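PDB 5NMU: Cbs-cp12 from Microcystis aeruginosa PCC 7806, which probably takes part in the redox regulation of photosynthesis, joining a pair of CBS domains to a CP12 helical region and assembling as a hexamer. Local coordinates for residues A[38-43]-A[48-53]; A[56-61]-A[75-80]; A[150-155]-A[164-169]; A[126-129]-A[133-136]; A[85-90]-A[113-118]. All coordinates share one frame; numbering follows the deposited sequence.

Interaction 1: residues A[38-43]-A[48-53]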
# COMPACT_ATOMS: atom_id res chain seq x y z
N GLY A 38 -14.55 -1.42 18.46
CA GLY A 38 -13.46 -2.37 18.63
C GLY A 38 -13.67 -3.20 19.87
O GLY A 38 -14.19 -2.70 20.85
N LEU A 39 -13.34 -4.48 19.80
CA LEU A 39 -13.30 -5.36 20.95
C LEU A 39 -11.90 -5.89 21.11
O LEU A 39 -11.24 -6.32 20.14
CB LEU A 39 -14.20 -6.57 20.78
CG LEU A 39 -15.65 -6.37 20.64
CD1 LEU A 39 -16.31 -7.71 20.23
CD2 LEU A 39 -16.20 -5.82 21.95
N ILE A 40 -11.45 -5.93 22.36
CA ILE A 40 -10.13 -6.45 22.64
C ILE A 40 -10.25 -7.96 22.84
O ILE A 40 -11.16 -8.45 23.53
CB ILE A 40 -9.55 -5.81 23.89
CG1 ILE A 40 -9.50 -4.29 23.78
CG2 ILE A 40 -8.21 -6.43 24.21
CD1 ILE A 40 -8.84 -3.77 22.54
N VAL A 41 -9.33 -8.71 22.25
CA VAL A 41 -9.33 -10.15 22.37
C VAL A 41 -8.49 -10.59 23.60
O VAL A 41 -7.27 -10.25 23.73
CB VAL A 41 -8.75 -10.79 21.13
CG1 VAL A 41 -8.55 -12.30 21.34
CG2 VAL A 41 -9.67 -10.50 19.92
N GLU A 42 -9.11 -11.44 24.39
CA GLU A 42 -8.65 -11.79 25.73
C GLU A 42 -7.40 -12.70 25.65
O GLU A 42 -7.46 -13.71 25.01
CB GLU A 42 -9.81 -12.52 26.44
CG GLU A 42 -9.51 -12.99 27.87
CD GLU A 42 -10.77 -13.44 28.61
OE1 GLU A 42 -11.76 -13.79 27.93
OE2 GLU A 42 -10.75 -13.41 29.88
N PRO A 43 -6.28 -12.32 26.27
CA PRO A 43 -5.12 -13.20 26.34
C PRO A 43 -5.50 -14.52 26.98
O PRO A 43 -6.30 -14.54 27.91
CB PRO A 43 -4.16 -12.45 27.27
CG PRO A 43 -4.52 -11.01 27.08
CD PRO A 43 -6.00 -11.01 26.90
N ASP A 48 0.43 -14.45 26.71
CA ASP A 48 -0.30 -14.42 25.43
C ASP A 48 -0.62 -12.96 25.08
O ASP A 48 -1.18 -12.23 25.90
CB ASP A 48 -1.59 -15.21 25.60
CG ASP A 48 -2.22 -15.61 24.29
OD1 ASP A 48 -1.47 -15.89 23.37
OD2 ASP A 48 -3.48 -15.69 24.20
N PRO A 49 -0.28 -12.53 23.85
CA PRO A 49 -0.53 -11.11 23.55
C PRO A 49 -2.01 -10.74 23.49
O PRO A 49 -2.84 -11.61 23.36
CB PRO A 49 0.11 -10.93 22.19
CG PRO A 49 0.02 -12.31 21.57
CD PRO A 49 0.33 -13.22 22.71
N TYR A 50 -2.30 -9.45 23.63
CA TYR A 50 -3.61 -8.91 23.34
C TYR A 50 -3.88 -8.93 21.84
O TYR A 50 -2.97 -8.94 21.04
CB TYR A 50 -3.77 -7.47 23.89
CG TYR A 50 -3.97 -7.46 25.39
CD1 TYR A 50 -2.88 -7.44 26.25
CD2 TYR A 50 -5.24 -7.53 25.93
CE1 TYR A 50 -3.04 -7.44 27.62
CE2 TYR A 50 -5.42 -7.57 27.31
CZ TYR A 50 -4.32 -7.51 28.15
OH TYR A 50 -4.51 -7.53 29.49
N GLY A 51 -5.15 -8.96 21.50
CA GLY A 51 -5.56 -8.86 20.11
C GLY A 51 -6.69 -7.88 20.05
O GLY A 51 -7.17 -7.43 21.09
N ILE A 52 -7.09 -7.53 18.84
CA ILE A 52 -8.18 -6.60 18.60
C ILE A 52 -8.93 -7.03 17.34
O ILE A 52 -8.33 -7.50 16.37
CB ILE A 52 -7.69 -5.12 18.51
CG1 ILE A 52 -8.90 -4.13 18.51
CG2 ILE A 52 -6.80 -4.92 17.27
CD1 ILE A 52 -8.49 -2.71 18.81
N VAL A 53 -10.24 -6.86 17.38
CA VAL A 53 -11.12 -6.98 16.23
C VAL A 53 -11.97 -5.70 16.17
O VAL A 53 -12.50 -5.22 17.22
CB VAL A 53 -11.93 -8.30 16.26
CG1 VAL A 53 -12.83 -8.44 17.46
CG2 VAL A 53 -12.75 -8.43 15.01
O HOH W 1 -5.41 -12.05 22.99
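Val41 O accepts from two donors: a water 2.7 Å away, which also donates to Pro49 O, and the backbone N of Gly51, whose bond of 3.3 Å is weak. They hold together the loop end of a β-hairpin in the first CBS domain, strand 38-41 running antiparallel to strand 51-53. Further along, Leu39 and Val53 form a hydrogen-bonded pair, Leu39 N reaching Val53 O at 2.8 Å and Val53 N returning to Leu39 O. Val41 N gives Gly51 O a bond of 2.8 Å as well. Leu39, Val41 and Val53 point to one face of the sheet, where Leu39 also packs on helix 24-34; Ile40 and Ile52 point to the other.

Beyond the strands, Pro43 lies over the Tyr50 ring in a CH-π contact, its CG 3.5 Å from the ring centroid and nearly on the normal. Ile40 comes at the ring edge, its CG2 3.6 Å from Tyr50 CD2; with CG1 turned anti to the carbonyl carbon (chi1 -57°), this methyl is left facing the tyrosine. Tyr50 OH bonds to Lys112 O, pinning the ring at its far end. Were Tyr50 an alanine, Pro43 CG and Ile40 CG2 would probably lose their aromatic surface and Lys112 O this hydrogen-bond partner. Asp48 OD2 is held by Arg44 N and the ammonium of Lys80. The other branch of Ile40 ends in CD1, 3.9 Å from Ile52 CD1.

Interaction 2: residues A[56-61]-A[75-80]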
# COMPACT_ATOMS: atom_id res chain seq x y z
N THR A 56 -14.01 -2.37 11.05
CA THR A 56 -13.44 -2.41 9.72
C THR A 56 -13.05 -3.85 9.41
O THR A 56 -13.27 -4.28 8.27
CB THR A 56 -12.25 -1.38 9.59
OG1 THR A 56 -12.71 -0.04 9.86
CG2 THR A 56 -11.72 -1.34 8.27
N ASP A 57 -12.55 -4.62 10.39
CA ASP A 57 -12.29 -6.04 10.13
C ASP A 57 -13.59 -6.75 9.72
O ASP A 57 -13.60 -7.60 8.80
CB ASP A 57 -11.73 -6.80 11.36
CG ASP A 57 -10.35 -6.28 11.83
OD1 ASP A 57 -9.49 -6.08 10.95
OD2 ASP A 57 -10.15 -6.10 13.06
N ILE A 58 -14.64 -6.48 10.51
CA ILE A 58 -15.90 -7.12 10.33
C ILE A 58 -16.54 -6.77 8.97
O ILE A 58 -16.91 -7.65 8.23
CB ILE A 58 -16.84 -6.88 11.51
CG1 ILE A 58 -16.29 -7.60 12.74
CG2 ILE A 58 -18.23 -7.45 11.21
CD1 ILE A 58 -16.86 -7.13 14.05
N VAL A 59 -16.61 -5.49 8.65
CA VAL A 59 -17.16 -5.04 7.39
C VAL A 59 -16.33 -5.48 6.17
O VAL A 59 -16.91 -5.96 5.14
CB VAL A 59 -17.33 -3.50 7.43
CG1 VAL A 59 -17.74 -2.96 6.07
CG2 VAL A 59 -18.35 -3.14 8.50
N TYR A 60 -14.99 -5.31 6.24
CA TYR A 60 -14.13 -5.68 5.10
C TYR A 60 -14.00 -7.17 4.90
O TYR A 60 -13.99 -7.62 3.78
CB TYR A 60 -12.72 -5.13 5.22
CG TYR A 60 -12.56 -3.65 5.01
CD1 TYR A 60 -13.66 -2.75 4.98
CD2 TYR A 60 -11.31 -3.12 4.89
CE1 TYR A 60 -13.48 -1.37 4.82
CE2 TYR A 60 -11.12 -1.76 4.67
CZ TYR A 60 -12.19 -0.88 4.67
OH TYR A 60 -11.87 0.44 4.51
N LYS A 61 -13.89 -7.95 5.97
CA LYS A 61 -13.52 -9.37 5.84
C LYS A 61 -14.71 -10.31 5.88
O LYS A 61 -14.58 -11.45 5.44
CB LYS A 61 -12.54 -9.75 6.93
CG LYS A 61 -11.29 -8.86 6.87
CD LYS A 61 -10.30 -9.21 7.98
CE LYS A 61 -9.06 -8.36 7.85
NZ LYS A 61 -8.43 -8.44 9.17
N TYR A 75 -10.92 -15.31 15.71
CA TYR A 75 -9.53 -15.57 15.37
C TYR A 75 -9.23 -15.46 13.88
O TYR A 75 -8.08 -15.13 13.52
CB TYR A 75 -9.04 -16.90 15.92
CG TYR A 75 -9.63 -18.15 15.32
CD1 TYR A 75 -9.12 -18.67 14.13
CD2 TYR A 75 -10.64 -18.87 15.99
CE1 TYR A 75 -9.60 -19.86 13.61
CE2 TYR A 75 -11.15 -20.06 15.45
CZ TYR A 75 -10.62 -20.50 14.26
OH TYR A 75 -11.06 -21.64 13.75
N GLU A 76 -10.23 -15.73 13.03
CA GLU A 76 -10.00 -15.64 11.60
C GLU A 76 -9.89 -14.20 11.10
O GLU A 76 -9.36 -14.00 10.05
CB GLU A 76 -11.08 -16.36 10.79
CG GLU A 76 -11.30 -17.83 11.15
CD GLU A 76 -12.54 -18.38 10.47
OE1 GLU A 76 -12.54 -18.50 9.23
OE2 GLU A 76 -13.54 -18.61 11.16
N ILE A 77 -10.41 -13.21 11.84
CA ILE A 77 -10.37 -11.81 11.38
C ILE A 77 -9.55 -10.84 12.25
O ILE A 77 -9.16 -9.76 11.77
CB ILE A 77 -11.79 -11.24 11.11
CG1 ILE A 77 -12.67 -11.28 12.33
CG2 ILE A 77 -12.48 -12.05 10.01
CD1 ILE A 77 -13.92 -10.44 12.20
N MET A 78 -9.27 -11.22 13.50
CA MET A 78 -8.60 -10.35 14.44
C MET A 78 -7.18 -10.05 14.04
O MET A 78 -6.58 -10.76 13.23
CB MET A 78 -8.58 -10.99 15.82
CG MET A 78 -7.60 -12.13 16.01
SD MET A 78 -7.94 -12.99 17.55
CE MET A 78 -6.76 -14.35 17.43
N ALA A 79 -6.63 -9.05 14.72
CA ALA A 79 -5.22 -8.74 14.69
C ALA A 79 -4.60 -9.16 16.01
O ALA A 79 -4.94 -8.65 17.03
CB ALA A 79 -5.01 -7.25 14.47
N LYS A 80 -3.72 -10.14 16.00
CA LYS A 80 -3.17 -10.64 17.24
C LYS A 80 -1.81 -11.15 16.88
O LYS A 80 -1.74 -11.97 15.99
CB LYS A 80 -3.98 -11.77 17.83
CG LYS A 80 -3.43 -12.27 19.16
CD LYS A 80 -4.30 -13.35 19.80
CE LYS A 80 -3.63 -14.00 21.02
NZ LYS A 80 -4.67 -14.54 21.93
O HOH W 2 -7.09 -7.91 11.50
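Ile77 O is the polar focus of the contact. Lys61 NZ donates to it over 3.0 Å, tilted 16° from the carbonyl plane, and a water lies 2.8 Å from Ile77 O. The same water stands 3.1 Å from Asp57 OD1, so it spans the gap between helix and loop.

The ionic part runs along the helix itself. Lys61 NZ forms a salt bridge of 3.1 Å with Asp57 OD1, approaching from above the carboxylate plane (50° out of it). The other carboxylate oxygen, Asp57 OD2, accepts the backbone N of Thr54, just before the helix begins, and this probably fixes the rotation of the group. Asp57 and Lys61 are one turn apart in helix 55-63 of the first CBS domain, whereas 75-80 is irregular chain belonging to the second CBS sequence range; the contact thus joins the two CBS units of the tandem pair.

Apolar contacts fill in behind the charges. Ile77 sets its CD1 3.7 Å from Ile58 CG1, because chi1 of 59° sets CG1 of Ile77 between its own backbone N and carbonyl carbon. The extended lysine chain lies against the other branch, with Lys61 CB 3.8 Å from Ile77 CG2. Val24 and Val53 also touch Ile77, and Ile58 packs on Phe129 of the third subunit.

Interaction 3: residues A[150-155]-A[164-169]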
# COMPACT_ATOMS: atom_id res chain seq x y z
N ARG A 150 26.44 26.28 17.62
CA ARG A 150 27.77 26.19 18.21
C ARG A 150 28.85 25.98 17.18
O ARG A 150 29.93 26.63 17.25
CB ARG A 150 27.81 25.10 19.27
CG ARG A 150 27.40 25.70 20.61
CD ARG A 150 26.40 24.90 21.37
NE ARG A 150 26.98 23.94 22.28
CZ ARG A 150 26.26 23.04 22.96
NH1 ARG A 150 24.90 22.97 22.83
NH2 ARG A 150 26.90 22.19 23.78
N ALA A 151 28.58 25.08 16.23
CA ALA A 151 29.60 24.76 15.21
C ALA A 151 29.88 26.02 14.36
O ALA A 151 31.04 26.43 14.20
CB ALA A 151 29.18 23.59 14.35
N ILE A 152 28.79 26.64 13.88
CA ILE A 152 28.87 27.84 13.04
C ILE A 152 29.59 28.98 13.77
O ILE A 152 30.49 29.62 13.19
CB ILE A 152 27.47 28.27 12.55
CG1 ILE A 152 26.98 27.34 11.44
CG2 ILE A 152 27.48 29.68 12.00
CD1 ILE A 152 25.47 27.25 11.26
N CYS A 153 29.22 29.20 15.02
CA CYS A 153 29.80 30.29 15.82
C CYS A 153 31.30 30.10 16.09
O CYS A 153 32.08 31.07 16.05
CB CYS A 153 29.02 30.44 17.13
SG CYS A 153 27.32 31.07 16.90
N ALA A 154 31.69 28.87 16.38
CA ALA A 154 33.10 28.52 16.56
C ALA A 154 33.93 28.61 15.26
O ALA A 154 35.09 29.05 15.28
CB ALA A 154 33.23 27.13 17.17
N ALA A 155 33.32 28.19 14.14
CA ALA A 155 33.99 28.31 12.83
C ALA A 155 34.12 29.77 12.39
O ALA A 155 35.21 30.24 12.17
CB ALA A 155 33.29 27.48 11.76
N ALA A 164 24.69 34.74 14.62
CA ALA A 164 23.47 35.31 15.19
C ALA A 164 22.23 34.66 14.58
O ALA A 164 21.29 34.30 15.29
CB ALA A 164 23.45 36.82 15.04
N ALA A 165 22.27 34.47 13.26
CA ALA A 165 21.16 33.81 12.53
C ALA A 165 20.97 32.37 13.02
O ALA A 165 19.86 31.99 13.24
CB ALA A 165 21.37 33.85 11.02
N ALA A 166 22.05 31.63 13.27
CA ALA A 166 21.89 30.28 13.79
C ALA A 166 21.31 30.20 15.20
O ALA A 166 20.48 29.34 15.47
CB ALA A 166 23.15 29.47 13.65
N TRP A 167 21.73 31.08 16.11
CA TRP A 167 21.03 31.14 17.39
C TRP A 167 19.59 31.63 17.29
O TRP A 167 18.75 31.27 18.14
CB TRP A 167 21.80 31.94 18.42
CG TRP A 167 22.97 31.21 18.88
CD1 TRP A 167 24.26 31.42 18.54
CD2 TRP A 167 22.95 30.10 19.75
NE1 TRP A 167 25.07 30.54 19.19
CE2 TRP A 167 24.28 29.69 19.94
CE3 TRP A 167 21.93 29.40 20.43
CZ2 TRP A 167 24.63 28.64 20.77
CZ3 TRP A 167 22.28 28.33 21.27
CH2 TRP A 167 23.61 27.97 21.43
N ASP A 168 19.28 32.46 16.29
CA ASP A 168 17.88 32.84 16.08
C ASP A 168 16.97 31.64 15.69
O ASP A 168 15.81 31.58 16.09
CB ASP A 168 17.72 34.00 15.10
CG ASP A 168 18.05 35.40 15.73
OD1 ASP A 168 17.93 35.68 16.98
OD2 ASP A 168 18.43 36.24 14.91
N VAL A 169 17.50 30.68 14.94
CA VAL A 169 16.77 29.39 14.70
C VAL A 169 16.48 28.74 16.06
O VAL A 169 15.34 28.37 16.32
CB VAL A 169 17.57 28.43 13.79
CG1 VAL A 169 16.80 27.10 13.57
CG2 VAL A 169 17.89 29.10 12.45
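Cys153 meets the indole of Trp167 at the edge of its five-membered ring: SG is 4.2 Å from that ring's centroid and 73° off the normal, a sulfur-aromatic contact. The nearest ring atom is NE1, 3.3 Å from Cys153 SG. With SG turned anti to the carbonyl carbon (chi1 -69°), the sulfur reaches across to the partner helix, where it is also joined in a disulfide to Cys163. At the benzo end of the same indole, Arg150 passes obliquely, its CG 4.0 Å from Trp167 CZ2 and its CD close to CH2. The chain bends at chi2 and chi3, leaving the guanidinium plane within 11° of the indole plane. A serine in place of Trp167 would probably strip Cys153 SG of its aromatic neighbour and leave the methylenes of Arg150 without support. Apart from the indole, Ile152 CD1 touches Ala166 CB at 4.0 Å.

The two helices, 138-156 and 161-178, run antiparallel, and the axes of these two segments approach to 9.1 Å, forming the helical hairpin of the CP12 domain; Ala149 of the first helix also packs against both Ala166 and Trp167.

Interaction 4: residues A[126-129]-A[133-136]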
# COMPACT_ATOMS: atom_id res chain seq x y z
N LYS A 126 -11.57 14.45 22.17
CA LYS A 126 -11.09 14.78 23.52
C LYS A 126 -9.64 15.21 23.60
O LYS A 126 -9.17 15.55 24.66
CB LYS A 126 -11.33 13.56 24.44
CG LYS A 126 -12.80 13.28 24.76
CD LYS A 126 -13.06 11.92 25.45
CE LYS A 126 -13.21 10.81 24.42
NZ LYS A 126 -13.04 9.43 24.92
N SER A 127 -8.89 15.19 22.51
CA SER A 127 -7.53 15.68 22.56
C SER A 127 -7.56 17.21 22.53
O SER A 127 -8.51 17.84 22.03
CB SER A 127 -6.73 15.14 21.38
OG SER A 127 -5.44 15.63 21.33
N ASP A 128 -6.49 17.79 23.06
CA ASP A 128 -6.26 19.24 23.10
C ASP A 128 -5.45 19.74 21.88
O ASP A 128 -4.83 20.82 21.93
CB ASP A 128 -5.54 19.58 24.40
CG ASP A 128 -4.17 18.87 24.54
OD1 ASP A 128 -3.79 18.08 23.63
OD2 ASP A 128 -3.46 19.10 25.54
N PHE A 129 -5.43 18.96 20.80
CA PHE A 129 -4.65 19.27 19.60
C PHE A 129 -5.04 20.59 18.94
O PHE A 129 -4.21 21.20 18.27
CB PHE A 129 -4.66 18.08 18.57
CG PHE A 129 -5.92 17.95 17.77
CD1 PHE A 129 -7.07 17.38 18.32
CD2 PHE A 129 -5.99 18.43 16.47
CE1 PHE A 129 -8.25 17.25 17.58
CE2 PHE A 129 -7.18 18.28 15.71
CZ PHE A 129 -8.32 17.72 16.29
N PRO A 133 -1.30 22.54 19.81
CA PRO A 133 -0.66 21.68 18.81
C PRO A 133 0.83 21.47 19.19
O PRO A 133 1.52 22.42 19.47
CB PRO A 133 -0.79 22.47 17.51
CG PRO A 133 -0.97 23.88 17.94
CD PRO A 133 -1.64 23.86 19.28
N LYS A 134 1.28 20.21 19.20
CA LYS A 134 2.67 19.91 19.61
C LYS A 134 3.46 19.53 18.37
O LYS A 134 3.16 18.52 17.74
CB LYS A 134 2.68 18.83 20.71
CG LYS A 134 1.86 19.27 21.93
CD LYS A 134 2.33 18.69 23.26
CE LYS A 134 1.12 18.43 24.17
NZ LYS A 134 0.29 17.21 23.81
N ARG A 135 4.37 20.40 17.98
CA ARG A 135 5.31 20.15 16.88
C ARG A 135 6.17 18.93 17.24
O ARG A 135 6.88 18.93 18.28
CB ARG A 135 6.16 21.39 16.68
CG ARG A 135 7.28 21.25 15.68
CD ARG A 135 8.01 22.59 15.51
NE ARG A 135 8.89 22.54 14.34
CZ ARG A 135 9.42 23.58 13.71
NH1 ARG A 135 9.20 24.84 14.10
NH2 ARG A 135 10.18 23.34 12.64
N LEU A 136 6.04 17.87 16.45
CA LEU A 136 6.66 16.59 16.79
C LEU A 136 8.20 16.71 16.79
O LEU A 136 8.82 17.42 15.98
CB LEU A 136 6.18 15.44 15.86
CG LEU A 136 4.96 14.57 16.26
CD1 LEU A 136 5.31 13.52 17.30
CD2 LEU A 136 3.76 15.38 16.74
O HOH W 3 -1.77 18.16 22.15
O HOH W 4 -1.14 18.26 26.16
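The backbone folds back on itself between Phe129 and Pro133, whose CA atoms lie 4.7 Å apart although neither segment is regular helix or strand. This bend belongs to the connection between helix 120-126 of the second CBS unit and helix 138-156 of the CP12 region. Pro133 rests against the carbonyl of Phe129, its CB 3.7 Å from Phe129 O.

The side chains meet through solvent. Asp128 OD1 and Lys134 NZ are 4.2 Å apart, too far for a salt bridge, and the two chains cross at about a right angle. Chi1 of 60° places the Asp128 carboxylate between its own backbone N and carbonyl carbon, while Lys134 bends at chi3 and chi4 to bring its ammonium round. One water donates to Asp128 OD1 at 2.5 Å and accepts from Lys134 NZ at 2.8 Å. A second water bridges from the other carboxylate oxygen, and the opposite charges probably still attract across the pair. Lys134 NZ has a direct salt bridge to Glu92, at the start of helix 91-101, so the ammonium pairs directly with Glu92 and reaches Asp128 only through water. Phe129 turns its ring from the bend and packs on Val28 of the third subunit, and Pro133 packs on His67 of that same subunit. The second bridge is the weaker one: its water donates to Asp128 OD2 at 2.5 Å, but the bond it accepts from Lys134 NZ, 2.9 Å long, is weak.

Interaction 5: residues A[85-90]-A[113-118]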
# COMPACT_ATOMS: atom_id res chain seq x y z
N VAL A 85 -1.05 0.75 23.08
CA VAL A 85 -0.76 2.10 23.51
C VAL A 85 -0.52 2.07 25.05
O VAL A 85 -1.37 1.56 25.78
CB VAL A 85 -1.95 3.03 23.17
CG1 VAL A 85 -1.78 4.40 23.85
CG2 VAL A 85 -2.06 3.22 21.67
N ASN A 86 0.65 2.60 25.48
CA ASN A 86 1.04 2.84 26.91
C ASN A 86 0.11 3.94 27.44
O ASN A 86 -0.07 4.93 26.73
CB ASN A 86 2.57 3.29 26.93
CG ASN A 86 3.14 3.65 28.33
OD1 ASN A 86 2.46 4.14 29.29
ND2 ASN A 86 4.46 3.44 28.45
N PRO A 87 -0.46 3.79 28.67
CA PRO A 87 -1.38 4.81 29.20
C PRO A 87 -0.81 6.21 29.28
O PRO A 87 -1.58 7.16 29.08
CB PRO A 87 -1.73 4.29 30.58
CG PRO A 87 -0.56 3.43 30.96
CD PRO A 87 -0.30 2.70 29.65
N GLU A 88 0.51 6.35 29.51
CA GLU A 88 1.20 7.64 29.61
C GLU A 88 1.57 8.32 28.29
O GLU A 88 2.03 9.49 28.26
CB GLU A 88 2.49 7.48 30.45
CG GLU A 88 2.15 7.03 31.86
CD GLU A 88 3.35 7.08 32.83
OE1 GLU A 88 4.37 6.42 32.57
OE2 GLU A 88 3.26 7.83 33.81
N LEU A 89 1.34 7.63 27.18
CA LEU A 89 1.75 8.15 25.88
C LEU A 89 0.97 9.41 25.57
O LEU A 89 -0.26 9.43 25.61
CB LEU A 89 1.55 7.10 24.77
CG LEU A 89 2.14 7.43 23.38
CD1 LEU A 89 3.67 7.55 23.49
CD2 LEU A 89 1.81 6.35 22.37
N GLY A 90 1.71 10.47 25.31
CA GLY A 90 1.13 11.74 24.95
C GLY A 90 0.24 11.59 23.70
O GLY A 90 0.53 10.84 22.76
N THR A 113 -1.62 -5.52 31.70
CA THR A 113 -2.94 -5.14 32.21
C THR A 113 -3.68 -4.19 31.26
O THR A 113 -3.20 -3.10 30.95
CB THR A 113 -2.90 -4.48 33.64
OG1 THR A 113 -2.30 -5.38 34.60
CG2 THR A 113 -4.32 -4.19 34.14
N LEU A 114 -4.88 -4.60 30.87
CA LEU A 114 -5.73 -3.86 29.95
C LEU A 114 -6.37 -2.75 30.74
O LEU A 114 -6.84 -3.00 31.83
CB LEU A 114 -6.79 -4.80 29.35
CG LEU A 114 -7.88 -4.18 28.45
CD1 LEU A 114 -7.23 -3.58 27.22
CD2 LEU A 114 -8.93 -5.19 28.04
N LEU A 115 -6.31 -1.52 30.25
CA LEU A 115 -6.91 -0.36 30.95
C LEU A 115 -8.07 0.29 30.21
O LEU A 115 -8.88 0.96 30.81
CB LEU A 115 -5.85 0.73 31.19
CG LEU A 115 -4.69 0.42 32.11
CD1 LEU A 115 -3.72 1.59 32.11
CD2 LEU A 115 -5.20 0.15 33.53
N GLY A 116 -8.12 0.13 28.90
CA GLY A 116 -9.03 0.89 28.09
C GLY A 116 -8.76 0.62 26.62
O GLY A 116 -7.95 -0.27 26.27
N ILE A 117 -9.44 1.39 25.77
CA ILE A 117 -9.29 1.31 24.34
C ILE A 117 -9.27 2.76 23.84
O ILE A 117 -10.02 3.61 24.32
CB ILE A 117 -10.40 0.44 23.73
CG1 ILE A 117 -10.16 0.17 22.25
CG2 ILE A 117 -11.79 1.06 23.94
CD1 ILE A 117 -11.10 -0.93 21.70
N ILE A 118 -8.36 3.05 22.93
CA ILE A 118 -8.21 4.41 22.42
C ILE A 118 -8.32 4.39 20.86
O ILE A 118 -7.70 3.52 20.20
CB ILE A 118 -6.91 5.06 22.93
CG1 ILE A 118 -6.88 6.56 22.60
CG2 ILE A 118 -5.67 4.40 22.36
CD1 ILE A 118 -5.82 7.34 23.33
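Pro87 and Leu115 meet at about a right angle, the methyl CD1 of Leu115 lying 3.7 Å from Pro87 CB and almost as near to its CG. The second touch is between methyls of two beta-branched side chains: Val85 CG2 and Ile118 CG2 are 3.9 Å apart. With CG1 of Ile118 anti to the backbone N (chi1 -170°), its CG2 is the branch that faces the valine.

A turn positions the proline. Residues Asn86 to Leu89 form a type I β turn closed by Leu89 N to Asn86 O at 3.1 Å, and inside it Asn86 OD1 accepts Glu88 N at 3.0 Å in an Asx turn. The turn delivers Gly90 to the N-cap of helix 91-101. On the strand side, Leu115 and Gly116 both face Val108 in a classic β bulge.

Farther out, Val94 and Leu97 of helix 91-101 pack on Val85, Phe98 packs on Ile118, and Ala7 of helix 7-10 touches both Val85 and Ile118. Glu88 forms a salt bridge with Lys112 of the second subunit. The arrangement is that of a CBS domain, whose antiparallel strands 105-110 and 113-119 pack against helix 91-101 and the loop before it.

In the fold
From the N terminus the five contacts come in series, none nested or crossed. Interaction 1 closes the hairpin between strands 38-41 and 51-54, its segments four residues apart. Interaction 2 then spans 13 residues, tying helix 55-63 to irregular chain of the second CBS unit, and it touches interaction 1 through a probable hydrogen bond from Ala79 N to Ile52 O. Interaction 5 closes the longest loop, 22 residues holding helix 91-101 and strand 105-110; its strand meets interaction 1 where Ile117 packs on Ile40, joining the two CBS domains. Interaction 4 spans three linker residues, and interaction 3 closes eight residues between the two helices of the CP12 hairpin, its centre about 51 Å from that of interaction 1.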